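Local coordinates for uncharacterized protein C4B3.07 (Schizosaccharomyces pombe, PDB 3QTM) that is required for correct translation termination and directly inhibits Ofd1, probably thereby stabilising the hypoxic transcription factor Sre1N in fission yeast, at residues L180-L191 against I214-V222; L292-A303 against Y315-A326. All blocks are in the same frame, centred on the assembly; numbering follows the deposited sequence.

Interaction 1 (L180-L191 against I214-V222); sequences LTPDSLRPLYIL and ITALWLKSV
The indole of W218 packs against a turn of backbone, its six-membered ring closed on by two carbonyl oxygens: W218 CZ2 is 3.3 Å from L185 O and W218 CZ3 is 3.3 Å from P182 O. In this all-helical protein of the TPR clan, the contact packs the turns leading into helix 188-197 against helix 213-220 and the residues just after it. P182 suits such a turn because its ring already restrains the backbone. L185 and L188 come over one face of the indole as CH-pi partners, L185 CB standing 3.8 Å from the centroid of the six-membered ring and L188 CD1 above the five-membered ring. Setting CG beside the backbone N carries the indole from a CB that does not face the turn into contact with it. The Y189 ring is slid well aside, its plane inclined 30° to the indole, so that the two rings barely overlap. A leucine in place of W218 would probably leave P182 and L185 facing a gap and deprive L188 of its aromatic partner. V239 of helix 229-254 also touches W218. At the other end S221, small enough for L180 O to approach its CB, turns its hydroxyl back to the backbone of the preceding turn: in the crowded position (chi1 76°), S221 OG donates to W218 O at 2.7 Å, 19° out of the carbonyl plane.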
loop_
_atom_site.group_PDB
_atom_site.type_symbol
_atom_site.label_atom_id
_atom_site.label_comp_id
_atom_site.label_asym_id
_atom_site.label_seq_id
_atom_site.Cartn_x
_atom_site.Cartn_y
_atom_site.Cartn_z
ATOM N N LEU A 180 4.276 -1.738 -11.230
ATOM C CA LEU A 180 3.195 -1.272 -10.359
ATOM C C LEU A 180 2.209 -2.401 -10.069
ATOM O O LEU A 180 1.149 -2.482 -10.678
ATOM C CB LEU A 180 2.458 -0.076 -10.981
ATOM C CG LEU A 180 1.486 0.700 -10.072
ATOM C CD1 LEU A 180 2.232 1.616 -9.096
ATOM C CD2 LEU A 180 0.476 1.512 -10.881
ATOM N N THR A 181 2.565 -3.264 -9.127
ATOM C CA THR A 181 1.725 -4.391 -8.734
ATOM C C THR A 181 1.162 -4.169 -7.338
ATOM O O THR A 181 1.682 -3.332 -6.584
ATOM C CB THR A 181 2.557 -5.671 -8.657
ATOM O OG1 THR A 181 3.566 -5.504 -7.656
ATOM C CG2 THR A 181 3.232 -5.982 -10.017
ATOM N N PRO A 182 0.119 -4.939 -6.968
ATOM C CA PRO A 182 -0.386 -4.868 -5.592
ATOM C C PRO A 182 0.711 -5.100 -4.553
ATOM O O PRO A 182 0.711 -4.447 -3.501
ATOM C CB PRO A 182 -1.429 -5.987 -5.550
ATOM C CG PRO A 182 -1.933 -6.047 -6.952
ATOM C CD PRO A 182 -0.723 -5.808 -7.813
ATOM N N ASP A 183 1.644 -6.001 -4.837
ATOM C CA ASP A 183 2.721 -6.246 -3.889
ATOM C C ASP A 183 3.629 -5.018 -3.747
ATOM O O ASP A 183 4.010 -4.637 -2.645
ATOM C CB ASP A 183 3.563 -7.440 -4.311
ATOM C CG ASP A 183 4.744 -7.649 -3.393
ATOM O OD1 ASP A 183 4.515 -8.103 -2.248
ATOM O OD2 ASP A 183 5.886 -7.338 -3.809
ATOM N N SER A 184 3.978 -4.394 -4.861
ATOM C CA SER A 184 4.854 -3.231 -4.781
ATOM C C SER A 184 4.186 -2.060 -4.061
ATOM O O SER A 184 4.867 -1.133 -3.640
ATOM C CB SER A 184 5.317 -2.782 -6.159
ATOM O OG SER A 184 4.337 -1.974 -6.763
ATOM N N LEU A 185 2.863 -2.085 -3.927
ATOM C CA LEU A 185 2.190 -0.997 -3.225
ATOM C C LEU A 185 1.990 -1.274 -1.745
ATOM O O LEU A 185 1.331 -0.501 -1.066
ATOM C CB LEU A 185 0.848 -0.664 -3.866
ATOM C CG LEU A 185 0.885 -0.107 -5.286
ATOM C CD1 LEU A 185 -0.560 0.123 -5.816
ATOM C CD2 LEU A 185 1.700 1.171 -5.294
ATOM N N ARG A 186 2.554 -2.362 -1.231
ATOM C CA ARG A 186 2.393 -2.651 0.197
ATOM C C ARG A 186 2.838 -1.507 1.126
ATOM O O ARG A 186 2.215 -1.280 2.151
ATOM C CB ARG A 186 3.057 -3.970 0.595
ATOM C CG ARG A 186 2.130 -5.174 0.490
ATOM C CD ARG A 186 2.716 -6.434 1.151
ATOM N NE ARG A 186 3.863 -6.967 0.415
ATOM C CZ ARG A 186 5.119 -6.968 0.866
ATOM N NH1 ARG A 186 5.392 -6.471 2.072
ATOM N NH2 ARG A 186 6.102 -7.474 0.117
ATOM N N PRO A 187 3.922 -0.794 0.775
ATOM C CA PRO A 187 4.309 0.342 1.617
ATOM C C PRO A 187 3.224 1.419 1.715
ATOM O O PRO A 187 3.306 2.245 2.616
ATOM C CB PRO A 187 5.546 0.905 0.906
ATOM C CG PRO A 187 6.118 -0.276 0.184
ATOM C CD PRO A 187 4.911 -1.043 -0.292
ATOM N N LEU A 188 2.235 1.418 0.821
ATOM C CA LEU A 188 1.142 2.380 0.950
ATOM C C LEU A 188 0.408 2.186 2.277
ATOM O O LEU A 188 -0.171 3.128 2.801
ATOM C CB LEU A 188 0.148 2.299 -0.218
ATOM C CG LEU A 188 0.667 2.746 -1.585
ATOM C CD1 LEU A 188 -0.479 2.830 -2.565
ATOM C CD2 LEU A 188 1.381 4.096 -1.480
ATOM N N TYR A 189 0.435 0.971 2.824
ATOM C CA TYR A 189 -0.166 0.735 4.140
ATOM C C TYR A 189 0.490 1.631 5.186
ATOM O O TYR A 189 -0.178 2.113 6.100
ATOM C CB TYR A 189 -0.038 -0.726 4.595
ATOM C CG TYR A 189 -0.634 -1.776 3.668
ATOM C CD1 TYR A 189 -1.934 -1.662 3.179
ATOM C CD2 TYR A 189 0.104 -2.908 3.312
ATOM C CE1 TYR A 189 -2.474 -2.645 2.334
ATOM C CE2 TYR A 189 -0.418 -3.880 2.476
ATOM C CZ TYR A 189 -1.705 -3.749 1.989
ATOM O OH TYR A 189 -2.205 -4.735 1.155
ATOM N N ILE A 190 1.798 1.845 5.059
ATOM C CA ILE A 190 2.517 2.690 6.009
ATOM C C ILE A 190 1.949 4.089 5.961
ATOM O O ILE A 190 1.734 4.718 6.994
ATOM C CB ILE A 190 4.024 2.755 5.684
ATOM C CG1 ILE A 190 4.632 1.350 5.775
ATOM C CG2 ILE A 190 4.732 3.757 6.600
ATOM C CD1 ILE A 190 5.967 1.212 5.095
ATOM N N LEU A 191 1.701 4.580 4.752
ATOM C CA LEU A 191 1.181 5.935 4.593
ATOM C C LEU A 191 -0.237 6.050 5.162
ATOM O O LEU A 191 -0.562 7.027 5.824
ATOM C CB LEU A 191 1.209 6.370 3.121
ATOM C CG LEU A 191 0.702 7.783 2.794
ATOM C CD1 LEU A 191 1.477 8.840 3.561
ATOM C CD2 LEU A 191 0.777 8.060 1.286
ATOM N N ILE A 214 -3.664 7.507 -3.007
ATOM C CA ILE A 214 -3.453 6.136 -2.534
ATOM C C ILE A 214 -4.415 5.214 -3.250
ATOM O O ILE A 214 -4.046 4.158 -3.753
ATOM C CB ILE A 214 -3.720 6.011 -1.029
ATOM C CG1 ILE A 214 -2.559 6.608 -0.229
ATOM C CG2 ILE A 214 -3.931 4.541 -0.632
ATOM C CD1 ILE A 214 -2.882 6.848 1.251
ATOM N N THR A 215 -5.661 5.650 -3.302
ATOM C CA THR A 215 -6.740 4.864 -3.862
ATOM C C THR A 215 -6.584 4.705 -5.369
ATOM O O THR A 215 -6.778 3.622 -5.909
ATOM C CB THR A 215 -8.085 5.524 -3.509
ATOM O OG1 THR A 215 -8.481 5.076 -2.203
ATOM C CG2 THR A 215 -9.151 5.166 -4.518
ATOM N N ALA A 216 -6.218 5.787 -6.048
ATOM C CA ALA A 216 -5.992 5.718 -7.483
ATOM C C ALA A 216 -4.882 4.720 -7.812
ATOM O O ALA A 216 -4.955 4.005 -8.809
ATOM C CB ALA A 216 -5.661 7.111 -8.043
ATOM N N LEU A 217 -3.857 4.667 -6.966
ATOM C CA LEU A 217 -2.729 3.764 -7.196
ATOM C C LEU A 217 -3.122 2.284 -7.078
ATOM O O LEU A 217 -2.789 1.468 -7.941
ATOM C CB LEU A 217 -1.552 4.108 -6.265
ATOM C CG LEU A 217 -0.821 5.429 -6.609
ATOM C CD1 LEU A 217 0.266 5.745 -5.610
ATOM C CD2 LEU A 217 -0.238 5.429 -8.023
ATOM N N TRP A 218 -3.822 1.932 -6.010
ATOM C CA TRP A 218 -4.248 0.545 -5.851
ATOM C C TRP A 218 -5.076 0.139 -7.059
ATOM O O TRP A 218 -4.861 -0.921 -7.639
ATOM C CB TRP A 218 -5.051 0.348 -4.564
ATOM C CG TRP A 218 -4.214 0.278 -3.315
ATOM C CD1 TRP A 218 -4.156 1.211 -2.317
ATOM C CD2 TRP A 218 -3.329 -0.782 -2.925
ATOM N NE1 TRP A 218 -3.289 0.802 -1.336
ATOM C CE2 TRP A 218 -2.768 -0.417 -1.680
ATOM C CE3 TRP A 218 -2.959 -2.004 -3.500
ATOM C CZ2 TRP A 218 -1.858 -1.234 -0.998
ATOM C CZ3 TRP A 218 -2.046 -2.812 -2.824
ATOM C CH2 TRP A 218 -1.514 -2.425 -1.585
ATOM N N LEU A 219 -6.005 1.000 -7.452
ATOM C CA LEU A 219 -6.862 0.710 -8.589
ATOM C C LEU A 219 -6.056 0.553 -9.860
ATOM O O LEU A 219 -6.294 -0.366 -10.635
ATOM C CB LEU A 219 -7.933 1.798 -8.772
ATOM C CG LEU A 219 -9.027 1.837 -7.703
ATOM C CD1 LEU A 219 -9.896 3.094 -7.824
ATOM C CD2 LEU A 219 -9.880 0.575 -7.790
ATOM N N LYS A 220 -5.089 1.437 -10.081
ATOM C CA LYS A 220 -4.300 1.343 -11.302
ATOM C C LYS A 220 -3.492 0.042 -11.386
ATOM O O LYS A 220 -3.240 -0.470 -12.476
ATOM C CB LYS A 220 -3.382 2.555 -11.479
ATOM C CG LYS A 220 -2.700 2.582 -12.855
ATOM C CD LYS A 220 -1.876 3.843 -13.096
ATOM C CE LYS A 220 -2.640 5.081 -12.657
ATOM N NZ LYS A 220 -2.411 6.236 -13.558
ATOM N N SER A 221 -3.090 -0.498 -10.239
ATOM C CA SER A 221 -2.252 -1.697 -10.242
ATOM C C SER A 221 -2.987 -2.924 -10.791
ATOM O O SER A 221 -2.382 -3.964 -11.025
ATOM C CB SER A 221 -1.703 -1.992 -8.841
ATOM O OG SER A 221 -2.689 -2.556 -8.003
ATOM N N VAL A 222 -4.290 -2.793 -10.993
ATOM C CA VAL A 222 -5.106 -3.918 -11.430
ATOM C C VAL A 222 -6.187 -3.515 -12.442
ATOM O O VAL A 222 -7.186 -4.214 -12.592
ATOM C CB VAL A 222 -5.749 -4.655 -10.218
ATOM C CG1 VAL A 222 -4.675 -5.216 -9.300
ATOM C CG2 VAL A 222 -6.668 -3.724 -9.441
HETATM O O HOH W 1 -0.423 -5.422 -11.524
#

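Interaction 2 (L292-A303 against Y315-A326); sequences LLKLADIKMDLA and YLKEACNAIKEA
A296 and A319 bring their helices together, their CA atoms only 4.1 Å apart. Helices 292-305 and 309-328 run antiparallel here, their segment axes 8.2 Å apart at closest approach and inclined at 162°, a closeness that alanines at A296, A319 and A322 permit by keeping bulk out of the interface. A296 CB rests 3.6 Å from I323 CG1, and M300, a selenomethionine, lays CG against the A319 methyl and CE near I323 CD1; Y337 of helix 335-343 touches both M300 and I323. Near A303, Y315 offers a broad flat surface to L302, whose CB stands over the ring centre, 3.6 Å from the centroid and 10° off the normal. With its CG beside the backbone N, Y315 sends that ring across the end of the 292-303 segment. Toward the solvent side, buried K299 bends at chi2 (-69°) to bring NZ to partly exposed E318: K299 NZ meets E318 OE1 at 2.8 Å in a salt bridge, approaching from above the carboxylate plane. Farther along, exposed E325 runs its extended chain across L292, with L292 CD1 3.5 Å from E325 CD, so that CG and the carboxylate carbon both lie against the leucine methyl. Such an antiparallel helical hairpin, closely packed through small residues, is the arrangement typical of tetratricopeptide-type repeats.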
loop_
_atom_site.group_PDB
_atom_site.type_symbol
_atom_site.label_atom_id
_atom_site.label_comp_id
_atom_site.label_asym_id
_atom_site.label_seq_id
_atom_site.Cartn_x
_atom_site.Cartn_y
_atom_site.Cartn_z
ATOM N N LEU A 292 -20.103 -11.667 4.038
ATOM C CA LEU A 292 -21.384 -11.011 4.319
ATOM C C LEU A 292 -21.367 -10.268 5.659
ATOM O O LEU A 292 -22.048 -9.260 5.818
ATOM C CB LEU A 292 -22.540 -12.012 4.233
ATOM C CG LEU A 292 -22.814 -12.519 2.810
ATOM C CD1 LEU A 292 -23.523 -13.857 2.815
ATOM C CD2 LEU A 292 -23.591 -11.484 1.994
ATOM N N LEU A 293 -20.563 -10.741 6.608
ATOM C CA LEU A 293 -20.435 -10.036 7.885
ATOM C C LEU A 293 -19.792 -8.654 7.727
ATOM O O LEU A 293 -20.138 -7.733 8.448
ATOM C CB LEU A 293 -19.647 -10.865 8.898
ATOM C CG LEU A 293 -20.224 -12.250 9.194
ATOM C CD1 LEU A 293 -19.359 -12.969 10.242
ATOM C CD2 LEU A 293 -21.691 -12.142 9.642
ATOM N N LYS A 294 -18.853 -8.519 6.793
ATOM C CA LYS A 294 -18.259 -7.217 6.494
ATOM C C LYS A 294 -19.299 -6.255 5.912
ATOM O O LYS A 294 -19.330 -5.069 6.251
ATOM C CB LYS A 294 -17.079 -7.362 5.530
ATOM C CG LYS A 294 -16.453 -6.034 5.120
ATOM C CD LYS A 294 -16.126 -5.191 6.345
ATOM C CE LYS A 294 -15.253 -3.998 5.996
ATOM N NZ LYS A 294 -13.926 -4.449 5.506
ATOM N N LEU A 295 -20.153 -6.775 5.038
ATOM C CA LEU A 295 -21.266 -5.986 4.511
ATOM C C LEU A 295 -22.172 -5.552 5.660
ATOM O O LEU A 295 -22.545 -4.383 5.772
ATOM C CB LEU A 295 -22.058 -6.796 3.474
ATOM C CG LEU A 295 -23.402 -6.202 3.029
ATOM C CD1 LEU A 295 -23.234 -4.771 2.495
ATOM C CD2 LEU A 295 -24.092 -7.091 1.996
ATOM N N ALA A 296 -22.508 -6.504 6.523
ATOM C CA ALA A 296 -23.341 -6.228 7.683
ATOM C C ALA A 296 -22.796 -5.076 8.536
ATOM O O ALA A 296 -23.552 -4.192 8.945
ATOM C CB ALA A 296 -23.510 -7.495 8.524
ATOM N N ASP A 297 -21.488 -5.081 8.803
ATOM C CA ASP A 297 -20.874 -4.026 9.614
ATOM C C ASP A 297 -20.983 -2.654 8.959
ATOM O O ASP A 297 -21.225 -1.657 9.631
ATOM C CB ASP A 297 -19.402 -4.329 9.881
ATOM C CG ASP A 297 -19.200 -5.612 10.675
ATOM O OD1 ASP A 297 -20.146 -6.056 11.366
ATOM O OD2 ASP A 297 -18.082 -6.170 10.603
ATOM N N ILE A 298 -20.780 -2.604 7.649
ATOM C CA ILE A 298 -20.907 -1.352 6.907
ATOM C C ILE A 298 -22.347 -0.826 6.969
ATOM O O ILE A 298 -22.582 0.360 7.193
ATOM C CB ILE A 298 -20.485 -1.543 5.441
ATOM C CG1 ILE A 298 -19.007 -1.964 5.370
ATOM C CG2 ILE A 298 -20.735 -0.275 4.635
ATOM C CD1 ILE A 298 -18.573 -2.442 3.990
ATOM N N LYS A 299 -23.311 -1.718 6.774
ATOM C CA LYS A 299 -24.714 -1.335 6.853
ATOM C C LYS A 299 -25.105 -0.860 8.255
ATOM O O LYS A 299 -25.893 0.071 8.404
ATOM C CB LYS A 299 -25.595 -2.501 6.414
ATOM C CG LYS A 299 -25.430 -2.863 4.939
ATOM C CD LYS A 299 -25.983 -1.771 4.012
ATOM C CE LYS A 299 -25.948 -2.213 2.546
ATOM N NZ LYS A 299 -26.523 -1.188 1.620
HETATM N N MSE A 300 -24.543 -1.495 9.280
HETATM C CA MSE A 300 -24.814 -1.103 10.660
HETATM C C MSE A 300 -24.231 0.266 10.989
HETATM O O MSE A 300 -24.814 1.021 11.758
HETATM C CB MSE A 300 -24.285 -2.150 11.636
HETATM C CG MSE A 300 -25.160 -3.382 11.747
HETATM SE SE MSE A 300 -24.338 -4.769 12.865
HETATM C CE MSE A 300 -23.448 -5.845 11.522
ATOM N N ASP A 301 -23.083 0.583 10.394
ATOM C CA ASP A 301 -22.518 1.930 10.475
ATOM C C ASP A 301 -23.422 2.955 9.780
ATOM O O ASP A 301 -23.629 4.061 10.280
ATOM C CB ASP A 301 -21.121 1.962 9.847
ATOM C CG ASP A 301 -20.055 1.333 10.744
ATOM O OD1 ASP A 301 -20.254 1.293 11.981
ATOM O OD2 ASP A 301 -19.012 0.891 10.207
ATOM N N LEU A 302 -23.947 2.592 8.614
ATOM C CA LEU A 302 -24.921 3.441 7.942
ATOM C C LEU A 302 -26.160 3.686 8.819
ATOM O O LEU A 302 -26.627 4.817 8.944
ATOM C CB LEU A 302 -25.319 2.824 6.606
ATOM C CG LEU A 302 -24.272 3.075 5.520
ATOM C CD1 LEU A 302 -24.443 2.138 4.330
ATOM C CD2 LEU A 302 -24.321 4.535 5.088
ATOM N N ALA A 303 -26.673 2.626 9.434
ATOM C CA ALA A 303 -27.875 2.717 10.251
ATOM C C ALA A 303 -27.659 3.607 11.464
ATOM O O ALA A 303 -28.570 4.306 11.910
ATOM C CB ALA A 303 -28.318 1.332 10.689
ATOM N N TYR A 315 -31.237 -0.102 6.107
ATOM C CA TYR A 315 -29.899 -0.549 6.471
ATOM C C TYR A 315 -29.948 -1.740 7.433
ATOM O O TYR A 315 -29.247 -2.738 7.233
ATOM C CB TYR A 315 -29.097 0.595 7.095
ATOM C CG TYR A 315 -28.870 1.784 6.177
ATOM C CD1 TYR A 315 -28.591 1.604 4.822
ATOM C CD2 TYR A 315 -28.904 3.084 6.673
ATOM C CE1 TYR A 315 -28.375 2.689 3.982
ATOM C CE2 TYR A 315 -28.676 4.179 5.841
ATOM C CZ TYR A 315 -28.419 3.975 4.496
ATOM O OH TYR A 315 -28.197 5.059 3.665
ATOM N N LEU A 316 -30.784 -1.635 8.468
ATOM C CA LEU A 316 -30.857 -2.673 9.493
ATOM C C LEU A 316 -31.329 -4.000 8.913
ATOM O O LEU A 316 -30.796 -5.053 9.264
ATOM C CB LEU A 316 -31.764 -2.241 10.649
ATOM C CG LEU A 316 -31.227 -1.072 11.482
ATOM C CD1 LEU A 316 -32.233 -0.619 12.558
ATOM C CD2 LEU A 316 -29.878 -1.425 12.104
ATOM N N LYS A 317 -32.326 -3.947 8.029
ATOM C CA LYS A 317 -32.810 -5.151 7.371
ATOM C C LYS A 317 -31.697 -5.784 6.540
ATOM O O LYS A 317 -31.490 -6.994 6.594
ATOM C CB LYS A 317 -34.020 -4.869 6.472
ATOM C CG LYS A 317 -34.784 -6.152 6.121
ATOM C CD LYS A 317 -35.757 -6.007 4.945
ATOM C CE LYS A 317 -36.380 -7.375 4.606
ATOM N NZ LYS A 317 -37.044 -7.463 3.266
ATOM N N GLU A 318 -30.992 -4.961 5.770
ATOM C CA GLU A 318 -29.873 -5.453 4.957
ATOM C C GLU A 318 -28.794 -6.139 5.808
ATOM O O GLU A 318 -28.296 -7.197 5.443
ATOM C CB GLU A 318 -29.269 -4.330 4.106
ATOM C CG GLU A 318 -30.179 -3.874 2.971
ATOM C CD GLU A 318 -29.535 -2.824 2.077
ATOM O OE1 GLU A 318 -29.101 -1.777 2.601
ATOM O OE2 GLU A 318 -29.458 -3.051 0.846
ATOM N N ALA A 319 -28.452 -5.547 6.950
ATOM C CA ALA A 319 -27.476 -6.162 7.845
ATOM C C ALA A 319 -27.972 -7.512 8.366
ATOM O O ALA A 319 -27.223 -8.495 8.411
ATOM C CB ALA A 319 -27.146 -5.226 9.000
ATOM N N CYS A 320 -29.240 -7.560 8.755
ATOM C CA CYS A 320 -29.824 -8.780 9.304
ATOM C C CYS A 320 -29.850 -9.915 8.292
ATOM O O CYS A 320 -29.518 -11.064 8.614
ATOM C CB CYS A 320 -31.239 -8.508 9.799
ATOM S SG CYS A 320 -31.896 -9.851 10.769
ATOM N N ASN A 321 -30.259 -9.592 7.070
ATOM C CA ASN A 321 -30.289 -10.575 5.999
ATOM C C ASN A 321 -28.890 -11.120 5.733
ATOM O O ASN A 321 -28.707 -12.319 5.534
ATOM C CB ASN A 321 -30.840 -9.956 4.708
ATOM C CG ASN A 321 -32.340 -9.732 4.752
ATOM O OD1 ASN A 321 -33.035 -10.238 5.634
ATOM N ND2 ASN A 321 -32.848 -8.972 3.786
ATOM N N ALA A 322 -27.909 -10.220 5.718
ATOM C CA ALA A 322 -26.528 -10.593 5.449
ATOM C C ALA A 322 -26.057 -11.580 6.510
ATOM O O ALA A 322 -25.533 -12.644 6.185
ATOM C CB ALA A 322 -25.638 -9.359 5.421
ATOM N N ILE A 323 -26.264 -11.221 7.773
ATOM C CA ILE A 323 -25.886 -12.060 8.902
ATOM C C ILE A 323 -26.601 -13.417 8.886
ATOM O O ILE A 323 -25.974 -14.463 9.059
ATOM C CB ILE A 323 -26.180 -11.348 10.232
ATOM C CG1 ILE A 323 -25.366 -10.060 10.330
ATOM C CG2 ILE A 323 -25.893 -12.276 11.424
ATOM C CD1 ILE A 323 -25.650 -9.254 11.586
ATOM N N LYS A 324 -27.913 -13.399 8.669
ATOM C CA LYS A 324 -28.683 -14.640 8.584
ATOM C C LYS A 324 -28.218 -15.531 7.437
ATOM O O LYS A 324 -28.136 -16.757 7.582
ATOM C CB LYS A 324 -30.183 -14.357 8.437
ATOM C CG LYS A 324 -31.020 -14.688 9.674
ATOM C CD LYS A 324 -32.513 -14.867 9.333
ATOM C CE LYS A 324 -33.347 -13.595 9.571
ATOM N NZ LYS A 324 -33.238 -12.553 8.492
ATOM N N GLU A 325 -27.935 -14.925 6.288
ATOM C CA GLU A 325 -27.447 -15.695 5.150
ATOM C C GLU A 325 -26.050 -16.278 5.404
ATOM O O GLU A 325 -25.744 -17.391 4.980
ATOM C CB GLU A 325 -27.430 -14.837 3.893
ATOM C CG GLU A 325 -26.932 -15.591 2.680
ATOM C CD GLU A 325 -26.674 -14.684 1.487
ATOM O OE1 GLU A 325 -27.046 -13.489 1.552
ATOM O OE2 GLU A 325 -26.096 -15.168 0.486
ATOM N N ALA A 326 -25.198 -15.512 6.082
ATOM C CA ALA A 326 -23.880 -15.999 6.456
ATOM C C ALA A 326 -24.020 -17.249 7.327
ATOM O O ALA A 326 -23.429 -18.285 7.037
ATOM C CB ALA A 326 -23.118 -14.925 7.209
#

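Interaction 1 closes before interaction 2 opens, so the two follow one another along the chain. Their centres are about 28 Å apart and their nearest atoms about 12 Å, without touching. Interaction 1 lies about 4 Å from the centre of the chain and joins a segment of the Nro1 N-terminal family region to one of the C-terminal region, whereas interaction 2 is about 27 Å from that centre, within the C-terminal region alone. Helix 229-254 connects their surroundings: it touches I214 and W218 in the first and K294 and D301 in the second. Helix 262-285 then packs on L292, I298 and L302, continuing the helical array toward the C-terminal end.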